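Local coordinates for protein 2-oxoglutarate-dependent dioxygenase DAO (Oryza sativa subsp. indica, PDB 6KUN) that probably catalyses the irreversible, iron- and 2-oxoglutarate-dependent oxidation of the auxin indole-3-acetic acid to inactive 2-oxoindole-3-acetic acid, at residues F275-D278 and D279-L283. Sequence-based numbering, arbitrary orientation.
With IAC (1H-indol-3-ylacetic acid), chain H.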
loop_
_atom_site.group_PDB
_atom_site.type_symbol
_atom_site.label_atom_id
_atom_site.label_comp_id
_atom_site.label_asym_id
_atom_site.label_seq_id
_atom_site.Cartn_x
_atom_site.Cartn_y
_atom_site.Cartn_z
ATOM N N PHE B 275 -13.008 -26.050 -30.072
ATOM C CA PHE B 275 -12.657 -24.892 -30.865
ATOM C C PHE B 275 -11.230 -24.454 -30.562
ATOM O O PHE B 275 -10.639 -24.778 -29.517
ATOM C CB PHE B 275 -13.673 -23.747 -30.687
ATOM C CG PHE B 275 -13.763 -23.196 -29.272
ATOM C CD1 PHE B 275 -14.633 -23.768 -28.346
ATOM C CD2 PHE B 275 -13.016 -22.106 -28.896
ATOM C CE1 PHE B 275 -14.714 -23.262 -27.062
ATOM C CE2 PHE B 275 -13.093 -21.581 -27.625
ATOM C CZ PHE B 275 -13.930 -22.168 -26.712
ATOM N N LYS B 276 -10.667 -23.706 -31.531
ATOM C CA LYS B 276 -9.375 -23.066 -31.369
ATOM C C LYS B 276 -9.566 -21.711 -30.698
ATOM O O LYS B 276 -10.372 -20.885 -31.157
ATOM C CB LYS B 276 -8.706 -22.862 -32.735
ATOM C CG LYS B 276 -8.334 -24.176 -33.446
ATOM C CD LYS B 276 -7.195 -24.916 -32.732
ATOM C CE LYS B 276 -6.506 -25.922 -33.656
ATOM N NZ LYS B 276 -6.104 -25.321 -34.973
ATOM N N TYR B 277 -8.784 -21.467 -29.645
ATOM C CA TYR B 277 -8.899 -20.221 -28.901
ATOM C C TYR B 277 -8.736 -19.001 -29.807
ATOM O O TYR B 277 -9.532 -18.042 -29.742
ATOM C CB TYR B 277 -7.855 -20.208 -27.790
ATOM C CG TYR B 277 -7.810 -18.897 -27.061
ATOM C CD1 TYR B 277 -8.925 -18.451 -26.376
ATOM C CD2 TYR B 277 -6.659 -18.105 -27.046
ATOM C CE1 TYR B 277 -8.912 -17.254 -25.712
ATOM C CE2 TYR B 277 -6.636 -16.920 -26.364
ATOM C CZ TYR B 277 -7.760 -16.482 -25.701
ATOM O OH TYR B 277 -7.753 -15.281 -25.012
ATOM N N ASP B 278 -7.733 -19.054 -30.677
ATOM C CA ASP B 278 -7.519 -18.006 -31.665
ATOM C C ASP B 278 -8.806 -17.710 -32.428
ATOM O O ASP B 278 -9.209 -16.554 -32.554
ATOM C CB ASP B 278 -6.409 -18.404 -32.638
ATOM C CG ASP B 278 -5.937 -17.243 -33.490
ATOM O OD1 ASP B 278 -5.345 -16.295 -32.931
ATOM O OD2 ASP B 278 -6.157 -17.276 -34.719
ATOM N N ASP B 279 -9.453 -18.758 -32.935
ATOM C CA ASP B 279 -10.704 -18.588 -33.661
ATOM C C ASP B 279 -11.786 -17.969 -32.778
ATOM O O ASP B 279 -12.628 -17.204 -33.249
ATOM C CB ASP B 279 -11.185 -19.931 -34.215
ATOM C CG ASP B 279 -10.301 -20.454 -35.354
ATOM O OD1 ASP B 279 -9.482 -19.678 -35.890
ATOM O OD2 ASP B 279 -10.411 -21.664 -35.670
ATOM N N TYR B 280 -11.822 -18.329 -31.497
ATOM C CA TYR B 280 -12.830 -17.736 -30.629
ATOM C C TYR B 280 -12.573 -16.247 -30.436
ATOM O O TYR B 280 -13.517 -15.451 -30.438
ATOM C CB TYR B 280 -12.884 -18.472 -29.276
ATOM C CG TYR B 280 -13.926 -17.877 -28.383
ATOM C CD1 TYR B 280 -15.274 -17.879 -28.741
ATOM C CD2 TYR B 280 -13.557 -17.240 -27.213
ATOM C CE1 TYR B 280 -16.217 -17.276 -27.931
ATOM C CE2 TYR B 280 -14.485 -16.647 -26.412
ATOM C CZ TYR B 280 -15.802 -16.668 -26.770
ATOM O OH TYR B 280 -16.693 -16.058 -25.940
ATOM N N ARG B 281 -11.292 -15.846 -30.308
ATOM C CA ARG B 281 -10.968 -14.416 -30.251
ATOM C C ARG B 281 -11.437 -13.666 -31.491
ATOM O O ARG B 281 -12.008 -12.580 -31.386
ATOM C CB ARG B 281 -9.466 -14.236 -30.077
ATOM C CG ARG B 281 -8.962 -14.563 -28.709
ATOM C CD ARG B 281 -7.477 -14.223 -28.567
ATOM N NE ARG B 281 -7.186 -12.806 -28.761
ATOM C CZ ARG B 281 -5.963 -12.325 -28.993
ATOM N NH1 ARG B 281 -4.944 -13.156 -29.050
ATOM N NH2 ARG B 281 -5.775 -11.031 -29.156
ATOM N N ARG B 282 -11.170 -14.228 -32.678
ATOM C CA ARG B 282 -11.689 -13.666 -33.917
ATOM C C ARG B 282 -13.190 -13.463 -33.831
ATOM O O ARG B 282 -13.711 -12.396 -34.186
ATOM C CB ARG B 282 -11.387 -14.594 -35.090
ATOM C CG ARG B 282 -9.955 -14.803 -35.415
ATOM C CD ARG B 282 -9.845 -15.702 -36.672
ATOM N NE ARG B 282 -10.555 -15.140 -37.820
ATOM C CZ ARG B 282 -9.984 -14.391 -38.759
ATOM N NH1 ARG B 282 -8.693 -14.106 -38.695
ATOM N NH2 ARG B 282 -10.685 -13.915 -39.765
ATOM N N LEU B 283 -13.906 -14.505 -33.380
ATOM C CA LEU B 283 -15.361 -14.454 -33.313
ATOM C C LEU B 283 -15.845 -13.349 -32.380
ATOM O O LEU B 283 -16.832 -12.680 -32.682
ATOM C CB LEU B 283 -15.907 -15.811 -32.869
ATOM C CG LEU B 283 -17.424 -16.030 -32.935
ATOM C CD1 LEU B 283 -17.916 -16.115 -34.353
ATOM C CD2 LEU B 283 -17.807 -17.292 -32.136
HETATM C C IAC H . -11.097 -10.183 -26.783
HETATM C C1 IAC H . -10.034 -9.398 -27.078
HETATM C C2 IAC H . -10.220 -8.047 -27.466
HETATM C C3 IAC H . -11.490 -7.527 -27.535
HETATM C C4 IAC H . -12.572 -8.328 -27.220
HETATM C C5 IAC H . -12.367 -9.640 -26.872
HETATM C C7 IAC H . -8.926 -10.142 -26.931
HETATM C C8 IAC H . -9.288 -11.418 -26.539
HETATM C C17 IAC H . -7.440 -9.852 -27.123
HETATM C C18 IAC H . -6.815 -9.154 -25.928
HETATM N N IAC H . -10.644 -11.438 -26.450
HETATM O O2 IAC H . -5.921 -8.290 -26.143
HETATM O O3 IAC H . -7.164 -9.452 -24.753
HETATM O O HOH W 1 -12.203 -23.236 -34.004
HETATM O O HOH W 2 -4.895 -15.633 -30.277
#
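One face of the Tyr-277 ring carries the aliphatic part of Arg-281: CG sits over it in a CH-pi contact, 4.1 Å from the ring centroid and displaced toward the rim, while Arg-281 CD packs against Tyr-277 CE2 at 3.6 Å. Ring and guanidinium planes differ by 36°. The phenol OH is hydrogen-bonded to Ser-176, which, like Arg-281, belongs to the indole-3-acetic acid pocket, so one tyrosine touches two residues of that site. The rings of Phe-275 and Tyr-280 lie side by side and oblique to each other, planes at 54°, with Phe-275 CE2 meeting Tyr-280 CB at 3.5 Å; the Tyr-280 hydroxyl is hydrogen-bonded to Asp-217. These contacts span the junction where strand 275-276, paired antiparallel with strand 256-257, runs into helix 277-287 of this iron/ascorbate-dependent jelly-roll oxygenase. Lys-276 stands at the N-cap position, and its O accepts Tyr-280 N at 3.0 Å. The following i to i+4 bonds run from Arg-281 N to Tyr-277 O at 2.9 Å and from Arg-282 N to Asp-278 O. On the outer side of this first turn, Asp-279 has its CG beside the backbone N (chi1 -70°), which brings OD2 along Lys-276 CB; a water bridges Asp-279 OD2 to Lys-276 N. A second water accepts a weak bond from Arg-281 NH1 and donates to Asp-278 OD1 at 2.8 Å, linking the acid indirectly to the guanidinium. A bend at the third torsion of Arg-281 turns its guanidinium against the bound indole-3-acetic acid, though the close detail of that approach is doubtful.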